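Local coordinates for amidohydrolase (Brucella melitensis biovar Abortus, PDB 4F0L), which probably works as a metal-dependent deaminase of the amidohydrolase family, and binds an iron ion in its TIM-barrel domain, at residues D116-G121 / V426-V431; A254-G257 / E262-L265; D385-K388 / D394-S397. All blocks are in the same frame, centred on the assembly; numbering follows the deposited sequence.

Interaction 1: residues D116-G121 / V426-V431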
ATOM      1  N   ASP B 116      -6.950  -6.228  15.055  1.00 14.27           N
ATOM      2  CA  ASP B 116      -6.377  -5.486  13.931  1.00 15.33           C
ATOM      3  C   ASP B 116      -7.411  -5.383  12.756  1.00 13.97           C
ATOM      4  O   ASP B 116      -7.641  -4.310  12.180  1.00 13.52           O
ATOM      5  CB  ASP B 116      -5.105  -6.233  13.500  1.00 16.97           C
ATOM      6  CG  ASP B 116      -3.998  -5.324  13.076  1.00 19.93           C
ATOM      7  OD1 ASP B 116      -4.342  -4.343  12.377  1.00 23.72           O
ATOM      8  OD2 ASP B 116      -2.787  -5.631  13.379  1.00 21.51           O
ATOM      9  N   MET B 117      -8.046  -6.502  12.412  1.00 12.53           N
ATOM     10  CA  MET B 117      -9.086  -6.493  11.354  1.00 11.87           C
ATOM     11  C   MET B 117     -10.230  -5.553  11.718  1.00 11.42           C
ATOM     12  O   MET B 117     -10.646  -4.762  10.906  1.00 11.10           O
ATOM     13  CB  MET B 117      -9.654  -7.893  11.134  1.00 11.95           C
ATOM     14  CG  MET B 117      -8.687  -8.850  10.418  1.00 12.14           C
ATOM     15  SD  MET B 117      -9.464 -10.454  10.167  1.00 12.39           S
ATOM     16  CE  MET B 117      -8.285 -11.284   9.090  1.00 11.93           C
ATOM     17  N   LEU B 118     -10.731  -5.643  12.951  1.00 11.20           N
ATOM     18  CA  LEU B 118     -11.825  -4.762  13.396  1.00 11.60           C
ATOM     19  C   LEU B 118     -11.412  -3.295  13.291  1.00 11.66           C
ATOM     20  O   LEU B 118     -12.172  -2.480  12.775  1.00 12.24           O
ATOM     21  CB  LEU B 118     -12.289  -5.102  14.819  1.00 11.66           C
ATOM     22  CG  LEU B 118     -13.237  -6.301  14.938  1.00 11.60           C
ATOM     23  CD1 LEU B 118     -13.352  -6.838  16.354  1.00 11.47           C
ATOM     24  CD2 LEU B 118     -14.649  -5.892  14.432  1.00 11.27           C
ATOM     25  N   GLU B 119     -10.203  -2.970  13.729  1.00 11.89           N
ATOM     26  CA  GLU B 119      -9.691  -1.606  13.633  1.00 12.21           C
ATOM     27  C   GLU B 119      -9.533  -1.099  12.167  1.00 11.76           C
ATOM     28  O   GLU B 119      -9.629   0.084  11.893  1.00 11.44           O
ATOM     29  CB  GLU B 119      -8.392  -1.458  14.411  1.00 12.82           C
ATOM     30  CG  GLU B 119      -8.543  -1.549  15.929  1.00 13.24           C
ATOM     31  CD  GLU B 119      -7.227  -1.260  16.674  1.00 14.14           C
ATOM     32  OE1 GLU B 119      -6.190  -1.063  15.978  1.00 14.29           O
ATOM     33  OE2 GLU B 119      -7.233  -1.196  17.947  1.00 14.58           O
ATOM     34  N   ALA B 120      -9.408  -2.027  11.237  1.00 11.14           N
ATOM     35  CA  ALA B 120      -9.339  -1.709   9.840  1.00 11.08           C
ATOM     36  C   ALA B 120     -10.745  -1.663   9.177  1.00 11.09           C
ATOM     37  O   ALA B 120     -10.831  -1.374   7.984  1.00 11.17           O
ATOM     38  CB  ALA B 120      -8.454  -2.737   9.129  1.00 10.77           C
ATOM     39  N   GLY B 121     -11.809  -1.998   9.912  1.00 10.82           N
ATOM     40  CA  GLY B 121     -13.163  -1.883   9.379  1.00 11.07           C
ATOM     41  C   GLY B 121     -13.728  -3.194   8.838  1.00 10.80           C
ATOM     42  O   GLY B 121     -14.737  -3.186   8.112  1.00 10.97           O
ATOM     43  N   VAL B 426     -16.463   1.253  14.790  1.00 14.10           N
ATOM     44  CA  VAL B 426     -16.868   0.039  14.138  1.00 13.23           C
ATOM     45  C   VAL B 426     -17.813  -0.711  15.068  1.00 13.50           C
ATOM     46  O   VAL B 426     -17.496  -0.904  16.238  1.00 13.63           O
ATOM     47  CB  VAL B 426     -15.651  -0.861  13.823  1.00 12.49           C
ATOM     48  CG1 VAL B 426     -16.119  -2.141  13.144  1.00 11.62           C
ATOM     49  CG2 VAL B 426     -14.568  -0.115  12.995  1.00 12.51           C
ATOM     50  N   TRP B 427     -18.975  -1.093  14.538  1.00 13.75           N
ATOM     51  CA  TRP B 427     -19.964  -1.870  15.250  1.00 14.13           C
ATOM     52  C   TRP B 427     -20.113  -3.226  14.646  1.00 13.67           C
ATOM     53  O   TRP B 427     -20.181  -3.369  13.412  1.00 13.30           O
ATOM     54  CB  TRP B 427     -21.295  -1.222  15.138  1.00 15.36           C
ATOM     55  CG  TRP B 427     -21.460   0.152  15.765  1.00 16.34           C
ATOM     56  CD1 TRP B 427     -22.069   0.471  16.955  1.00 17.55           C
ATOM     57  CD2 TRP B 427     -21.024   1.431  15.207  1.00 16.59           C
ATOM     58  NE1 TRP B 427     -22.058   1.825  17.175  1.00 18.36           N
ATOM     59  CE2 TRP B 427     -21.445   2.455  16.152  1.00 17.84           C
ATOM     60  CE3 TRP B 427     -20.334   1.810  14.060  1.00 15.78           C
ATOM     61  CZ2 TRP B 427     -21.170   3.802  15.941  1.00 18.30           C
ATOM     62  CZ3 TRP B 427     -20.132   3.163  13.826  1.00 16.21           C
ATOM     63  CH2 TRP B 427     -20.522   4.136  14.756  1.00 17.46           C
ATOM     64  N   VAL B 428     -20.233  -4.236  15.508  1.00 13.65           N
ATOM     65  CA  VAL B 428     -20.605  -5.595  15.099  1.00 13.58           C
ATOM     66  C   VAL B 428     -21.771  -6.070  15.989  1.00 14.72           C
ATOM     67  O   VAL B 428     -21.683  -6.034  17.221  1.00 15.36           O
ATOM     68  CB  VAL B 428     -19.402  -6.561  15.193  1.00 12.78           C
ATOM     69  CG1 VAL B 428     -19.849  -8.002  14.946  1.00 12.82           C
ATOM     70  CG2 VAL B 428     -18.301  -6.146  14.187  1.00 11.64           C
ATOM     71  N   ARG B 429     -22.857  -6.487  15.357  1.00 15.45           N
ATOM     72  CA  ARG B 429     -24.092  -6.855  16.052  1.00 17.02           C
ATOM     73  C   ARG B 429     -24.489  -5.749  16.995  1.00 17.96           C
ATOM     74  O   ARG B 429     -24.929  -5.998  18.117  1.00 19.19           O
ATOM     75  CB  ARG B 429     -24.001  -8.210  16.771  1.00 17.65           C
ATOM     76  CG  ARG B 429     -23.593  -9.363  15.847  1.00 17.39           C
ATOM     77  CD  ARG B 429     -23.750 -10.732  16.506  1.00 18.34           C
ATOM     78  NE  ARG B 429     -22.945 -10.843  17.701  1.00 18.46           N
ATOM     79  CZ  ARG B 429     -21.634 -11.071  17.707  1.00 18.05           C
ATOM     80  NH1 ARG B 429     -20.955 -11.254  16.561  1.00 17.12           N
ATOM     81  NH2 ARG B 429     -20.976 -11.129  18.872  1.00 18.30           N
ATOM     82  N   GLY B 430     -24.374  -4.506  16.507  1.00 17.53           N
ATOM     83  CA  GLY B 430     -24.766  -3.367  17.269  1.00 18.46           C
ATOM     84  C   GLY B 430     -23.824  -2.992  18.407  1.00 18.63           C
ATOM     85  O   GLY B 430     -24.084  -2.003  19.083  1.00 19.75           O
ATOM     86  N   VAL B 431     -22.732  -3.720  18.615  1.00 17.56           N
ATOM     87  CA  VAL B 431     -21.799  -3.397  19.734  1.00 17.87           C
ATOM     88  C   VAL B 431     -20.608  -2.635  19.186  1.00 16.82           C
ATOM     89  O   VAL B 431     -19.943  -3.100  18.266  1.00 15.54           O
ATOM     90  CB  VAL B 431     -21.293  -4.672  20.461  1.00 17.71           C
ATOM     91  CG1 VAL B 431     -20.275  -4.302  21.564  1.00 18.23           C
ATOM     92  CG2 VAL B 431     -22.478  -5.468  21.020  1.00 18.87           C
TER
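The flat group at the heart of this contact is the peptide carbonyl of Leu118, against which Val426 sets its CG2 methyl, 3.4 Å from Leu118 O. The same oxygen accepts a hydrogen bond from Gly121 N at 2.9 Å, so one polar atom of the helix end serves both its own turn and the packing of the strand. The other flat group, the indole of Trp427, lies on the opposite side of its strand from the helix. At its edge, in the ring plane, sits Gly430 O, 3.8 Å from Trp427 CD1, while the ring of Phe395 meets it with the planes about 40° apart.

In the TIM-barrel fold, the C-terminal end of helix 103-119, just before barrel strand 122-129, packs here against strand 422-428. The helix stops in a Schellman motif, with Gly121 at positive phi. Opposite, strand 422-428 turns through a type I' beta turn, Val428 to Val431, into its antiparallel neighbour 431-435.

The side-chain contacts themselves, of Leu118 with Val426 and Val428, are purely apolar. Leu118 carries CG anti to its carbonyl carbon (chi1 -80°), which lets CD2 reach Val428 CG2 at 3.7 Å. The two side chains cross at about a right angle. That same CD2 also lies 4.2 Å from Val426 CG1, while Thr123 borders both valines and Val434 backs Leu118 and Val426.

Interaction 2: residues A254-G257 / E262-L265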
ATOM      1  N   ALA B 254      -1.270 -31.551 -16.429  1.00 33.28           N
ATOM      2  CA  ALA B 254      -0.566 -32.829 -16.604  1.00 35.56           C
ATOM      3  C   ALA B 254      -1.388 -33.993 -16.029  1.00 36.38           C
ATOM      4  O   ALA B 254      -1.403 -35.082 -16.583  1.00 39.67           O
ATOM      5  CB  ALA B 254       0.827 -32.779 -15.978  1.00 35.33           C
ATOM      6  N   TRP B 255      -2.082 -33.756 -14.922  1.00 36.54           N
ATOM      7  CA  TRP B 255      -2.865 -34.794 -14.233  1.00 36.98           C
ATOM      8  C   TRP B 255      -4.178 -35.113 -14.905  1.00 38.09           C
ATOM      9  O   TRP B 255      -4.553 -36.282 -14.987  1.00 38.64           O
ATOM     10  CB  TRP B 255      -3.118 -34.385 -12.785  1.00 37.00           C
ATOM     11  CG  TRP B 255      -4.120 -35.253 -12.070  1.00 37.87           C
ATOM     12  CD1 TRP B 255      -4.010 -36.604 -11.769  1.00 39.82           C
ATOM     13  CD2 TRP B 255      -5.412 -34.841 -11.520  1.00 37.63           C
ATOM     14  NE1 TRP B 255      -5.116 -37.044 -11.086  1.00 40.17           N
ATOM     15  CE2 TRP B 255      -5.997 -36.039 -10.897  1.00 38.97           C
ATOM     16  CE3 TRP B 255      -6.114 -33.645 -11.473  1.00 36.79           C
ATOM     17  CZ2 TRP B 255      -7.257 -36.017 -10.283  1.00 38.96           C
ATOM     18  CZ3 TRP B 255      -7.368 -33.634 -10.849  1.00 37.28           C
ATOM     19  CH2 TRP B 255      -7.923 -34.784 -10.268  1.00 37.55           C
ATOM     20  N   SER B 256      -4.894 -34.091 -15.376  1.00 36.23           N
ATOM     21  CA  SER B 256      -6.276 -34.258 -15.847  1.00 36.52           C
ATOM     22  C   SER B 256      -6.547 -33.822 -17.284  1.00 37.42           C
ATOM     23  O   SER B 256      -7.616 -34.141 -17.821  1.00 36.86           O
ATOM     24  CB  SER B 256      -7.221 -33.445 -14.970  1.00 35.54           C
ATOM     25  OG  SER B 256      -6.992 -32.053 -15.158  1.00 35.07           O
ATOM     26  N   GLY B 257      -5.607 -33.088 -17.892  1.00 37.13           N
ATOM     27  CA  GLY B 257      -5.832 -32.462 -19.191  1.00 36.73           C
ATOM     28  C   GLY B 257      -6.608 -31.158 -19.070  1.00 36.05           C
ATOM     29  O   GLY B 257      -6.939 -30.536 -20.065  1.00 36.27           O
ATOM     30  N   GLU B 262     -11.530 -24.823 -14.411  1.00 25.49           N
ATOM     31  CA  GLU B 262     -12.245 -25.632 -15.379  1.00 27.01           C
ATOM     32  C   GLU B 262     -12.567 -27.026 -14.817  1.00 27.59           C
ATOM     33  O   GLU B 262     -13.691 -27.519 -14.914  1.00 27.91           O
ATOM     34  CB  GLU B 262     -11.356 -25.735 -16.638  1.00 27.63           C
ATOM     35  CG  GLU B 262     -11.903 -26.594 -17.745  1.00 29.48           C
ATOM     36  CD  GLU B 262     -10.903 -26.891 -18.832  1.00 29.79           C
ATOM     37  OE1 GLU B 262      -9.676 -26.689 -18.664  1.00 29.31           O
ATOM     38  OE2 GLU B 262     -11.379 -27.351 -19.876  1.00 32.11           O
ATOM     39  N   TRP B 263     -11.578 -27.652 -14.206  1.00 26.72           N
ATOM     40  CA  TRP B 263     -11.782 -28.978 -13.667  1.00 27.38           C
ATOM     41  C   TRP B 263     -12.840 -28.947 -12.595  1.00 27.85           C
ATOM     42  O   TRP B 263     -13.791 -29.755 -12.602  1.00 27.45           O
ATOM     43  CB  TRP B 263     -10.474 -29.505 -13.139  1.00 27.11           C
ATOM     44  CG  TRP B 263     -10.608 -30.921 -12.725  1.00 27.58           C
ATOM     45  CD1 TRP B 263     -10.269 -32.057 -13.454  1.00 28.49           C
ATOM     46  CD2 TRP B 263     -11.181 -31.413 -11.480  1.00 27.21           C
ATOM     47  NE1 TRP B 263     -10.581 -33.185 -12.745  1.00 29.03           N
ATOM     48  CE2 TRP B 263     -11.137 -32.866 -11.561  1.00 28.24           C
ATOM     49  CE3 TRP B 263     -11.710 -30.816 -10.351  1.00 26.34           C
ATOM     50  CZ2 TRP B 263     -11.595 -33.663 -10.541  1.00 29.22           C
ATOM     51  CZ3 TRP B 263     -12.180 -31.635  -9.332  1.00 27.02           C
ATOM     52  CH2 TRP B 263     -12.127 -33.025  -9.431  1.00 27.70           C
ATOM     53  N   LEU B 264     -12.726 -27.968 -11.691  1.00 26.21           N
ATOM     54  CA  LEU B 264     -13.691 -27.816 -10.635  1.00 26.56           C
ATOM     55  C   LEU B 264     -15.120 -27.582 -11.190  1.00 27.24           C
ATOM     56  O   LEU B 264     -16.084 -28.199 -10.730  1.00 27.45           O
ATOM     57  CB  LEU B 264     -13.260 -26.682  -9.690  1.00 25.52           C
ATOM     58  CG  LEU B 264     -14.031 -26.571  -8.375  1.00 25.30           C
ATOM     59  CD1 LEU B 264     -13.822 -27.829  -7.545  1.00 25.34           C
ATOM     60  CD2 LEU B 264     -13.581 -25.327  -7.592  1.00 23.65           C
ATOM     61  N   LEU B 265     -15.263 -26.689 -12.164  1.00 28.01           N
ATOM     62  CA  LEU B 265     -16.595 -26.388 -12.715  1.00 28.94           C
ATOM     63  C   LEU B 265     -17.207 -27.619 -13.410  1.00 30.67           C
ATOM     64  O   LEU B 265     -18.419 -27.799 -13.395  1.00 29.31           O
ATOM     65  CB  LEU B 265     -16.536 -25.215 -13.687  1.00 29.17           C
ATOM     66  CG  LEU B 265     -16.121 -23.872 -13.071  1.00 28.53           C
ATOM     67  CD1 LEU B 265     -16.086 -22.792 -14.139  1.00 29.00           C
ATOM     68  CD2 LEU B 265     -17.080 -23.524 -11.933  1.00 28.71           C
TER
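Trp255 and Trp263 bring their indoles together where two consecutive helices, 246-256 and 260-267, joined by a short connection, meet on the periphery of the amidohydrolase domain. Following the first helix toward its end, Trp255 makes the first contact. Its CG stands anti to the backbone N (chi1 169°), and the far corner of the six-membered ring is thereby carried to the second helix. Trp255 CZ3 lies over one face of the Trp263 indole, offset toward the rim and 3.8 Å from Trp263 NE1, while Trp255 CH2 comes equally near Trp263 CZ2. The pair is oblique, with planes inclined at 40° and the centroids of the Trp255 six-membered and Trp263 five-membered rings 5.1 Å apart. Pro223 of helix 223-229 touches both tryptophans, and His267 stacks on the Trp263 ring.

One residue on, Ser256 faces the same indole. The polar partners of its hydroxyl belong to the first helix and the connection: OG hydrogen-bonds to Cys252 O, and Lys258 N hydrogen-bonds to OG. Gly257 is the first residue past the helix to leave helical angles, and does so with positive phi. Against the second helix, Ser256 meets the CD1 corner of the Trp263 pyrrole ring, next to NE1, with Ser256 CB and OG each 3.7 Å from Trp263 CD1.

Interaction 3: residues D385-K388 / D394-S397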
ATOM      1  N   ASP B 385     -26.916  -9.560   4.864  1.00 19.19           N
ATOM      2  CA  ASP B 385     -26.184  -8.523   5.578  1.00 18.43           C
ATOM      3  C   ASP B 385     -25.828  -7.333   4.670  1.00 17.63           C
ATOM      4  O   ASP B 385     -25.984  -7.383   3.436  1.00 17.28           O
ATOM      5  CB  ASP B 385     -24.918  -9.099   6.205  1.00 17.61           C
ATOM      6  CG  ASP B 385     -25.162  -9.751   7.565  1.00 17.44           C
ATOM      7  OD1 ASP B 385     -26.265  -9.631   8.159  1.00 16.45           O
ATOM      8  OD2 ASP B 385     -24.195 -10.361   8.048  1.00 16.69           O
ATOM      9  N   GLY B 386     -25.363  -6.267   5.303  1.00 17.38           N
ATOM     10  CA  GLY B 386     -25.229  -4.966   4.649  1.00 17.84           C
ATOM     11  C   GLY B 386     -25.970  -3.876   5.413  1.00 18.41           C
ATOM     12  O   GLY B 386     -26.519  -4.123   6.497  1.00 18.46           O
ATOM     13  N   LEU B 387     -25.997  -2.670   4.838  1.00 18.56           N
ATOM     14  CA  LEU B 387     -26.768  -1.563   5.407  1.00 19.18           C
ATOM     15  C   LEU B 387     -28.200  -1.647   4.935  1.00 19.60           C
ATOM     16  O   LEU B 387     -28.637  -0.864   4.111  1.00 20.46           O
ATOM     17  CB  LEU B 387     -26.149  -0.202   5.040  1.00 19.74           C
ATOM     18  CG  LEU B 387     -24.935   0.216   5.847  1.00 19.70           C
ATOM     19  CD1 LEU B 387     -24.474   1.601   5.416  1.00 20.14           C
ATOM     20  CD2 LEU B 387     -25.279   0.230   7.336  1.00 21.02           C
ATOM     21  N   LYS B 388     -28.909  -2.641   5.448  1.00 19.70           N
ATOM     22  CA  LYS B 388     -30.284  -2.948   5.063  1.00 20.56           C
ATOM     23  C   LYS B 388     -31.061  -3.280   6.316  1.00 20.11           C
ATOM     24  O   LYS B 388     -30.527  -3.847   7.276  1.00 18.16           O
ATOM     25  CB  LYS B 388     -30.377  -4.233   4.218  1.00 21.24           C
ATOM     26  CG  LYS B 388     -29.469  -4.345   2.994  1.00 21.77           C
ATOM     27  CD  LYS B 388     -29.434  -5.826   2.636  1.00 21.83           C
ATOM     28  CE  LYS B 388     -28.443  -6.166   1.581  1.00 21.92           C
ATOM     29  NZ  LYS B 388     -28.142  -7.624   1.704  1.00 21.74           N
ATOM     30  N   ASP B 394     -23.849  -4.220  11.566  1.00 13.52           N
ATOM     31  CA  ASP B 394     -22.417  -4.257  11.315  1.00 13.65           C
ATOM     32  C   ASP B 394     -22.061  -3.099  10.369  1.00 13.86           C
ATOM     33  O   ASP B 394     -22.420  -3.116   9.185  1.00 14.32           O
ATOM     34  CB  ASP B 394     -22.013  -5.572  10.624  1.00 13.36           C
ATOM     35  CG  ASP B 394     -22.348  -6.820  11.423  1.00 14.03           C
ATOM     36  OD1 ASP B 394     -22.935  -6.758  12.525  1.00 15.08           O
ATOM     37  OD2 ASP B 394     -22.017  -7.913  10.928  1.00 14.61           O
ATOM     38  N   PHE B 395     -21.336  -2.100  10.861  1.00 14.01           N
ATOM     39  CA  PHE B 395     -21.000  -0.986  10.011  1.00 13.88           C
ATOM     40  C   PHE B 395     -19.868  -0.188  10.624  1.00 14.01           C
ATOM     41  O   PHE B 395     -19.403  -0.505  11.745  1.00 13.37           O
ATOM     42  CB  PHE B 395     -22.239  -0.123   9.687  1.00 14.84           C
ATOM     43  CG  PHE B 395     -23.093   0.188  10.870  1.00 16.14           C
ATOM     44  CD1 PHE B 395     -22.713   1.153  11.771  1.00 16.73           C
ATOM     45  CD2 PHE B 395     -24.268  -0.526  11.106  1.00 16.82           C
ATOM     46  CE1 PHE B 395     -23.501   1.438  12.874  1.00 17.77           C
ATOM     47  CE2 PHE B 395     -25.047  -0.232  12.195  1.00 17.58           C
ATOM     48  CZ  PHE B 395     -24.666   0.742  13.084  1.00 17.94           C
ATOM     49  N   VAL B 396     -19.388   0.791   9.846  1.00 13.63           N
ATOM     50  CA  VAL B 396     -18.127   1.493  10.088  1.00 13.69           C
ATOM     51  C   VAL B 396     -18.320   3.013   9.856  1.00 14.44           C
ATOM     52  O   VAL B 396     -18.965   3.413   8.873  1.00 13.42           O
ATOM     53  CB  VAL B 396     -17.027   0.968   9.115  1.00 13.33           C
ATOM     54  CG1 VAL B 396     -15.689   1.699   9.274  1.00 12.66           C
ATOM     55  CG2 VAL B 396     -16.818  -0.555   9.263  1.00 13.05           C
ATOM     56  N   SER B 397     -17.795   3.866  10.767  1.00 15.10           N
ATOM     57  CA  SER B 397     -17.747   5.295  10.475  1.00 15.66           C
ATOM     58  C   SER B 397     -16.317   5.691  10.111  1.00 15.70           C
ATOM     59  O   SER B 397     -15.351   5.112  10.615  1.00 15.31           O
ATOM     60  CB  SER B 397     -18.278   6.139  11.606  1.00 17.04           C
ATOM     61  OG  SER B 397     -17.390   6.142  12.716  1.00 17.60           O
TER
HETATM   62  O   HOH W   1     -23.303 -10.409  10.440  1.00  9.38           O
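Leu387 and Phe395 form the close-packed half of this contact, Asp385 and Asp394 the looser, water-mediated half. On the apolar side Leu387 CD2 rests 3.9 Å from Phe395 CB and only slightly farther from its ring carbon CD2, the side chains crossing near a right angle. Phe395 has CG between its backbone N and carbonyl carbon (chi1 46°), and in this pose the Leu387 methyl meets CB and the CD2 side of the ring obliquely; Val57 of strand 56-66 adds to the packing.

In the fold, the loop after helix 364-379 lies here against the start of strand 395-399. Leu387 is also the centre of an inverse gamma turn. Lys388 folds over that loop and gives NZ to Asp385 O at 2.8 Å, from above the carbonyl plane by 39°.

On the polar side the carboxylates do not touch: Asp385 OD2 and Asp394 OD2 stay 4.4 Å apart. A water lies within hydrogen-bonding distance of both, 2.6 Å from Asp385 OD2 and 2.8 Å from Asp394 OD2, though it has more acceptors in reach than protons. Their likely mutual repulsion is probably eased by Arg382, in a salt bridge with Asp385 OD1, and Ser392 OG hydrogen-bonds to Asp394 OD1.

Interactions 1 and 3 are neighbours, with centres about 10 Å apart, whereas interaction 2 lies across the chain's centre, about 40 Å from interaction 1 and 39 Å from interaction 3, centre to centre. Interactions 1 and 3 share a sheet: strands 422-428 and 395-399 are neighbours in it, with Trp427 N 2.9 Å from Phe395 O, a probable hydrogen bond, and Arg429 N hydrogen-bonds to Asp394 OD1 (2.8 Å). Both other contacts are nested in the chain loop closed by interaction 1. None adjoins the iron, held by His65, His67, His241 and Asp329, although strand 56-66, which carries His65, runs beside strand 395-399.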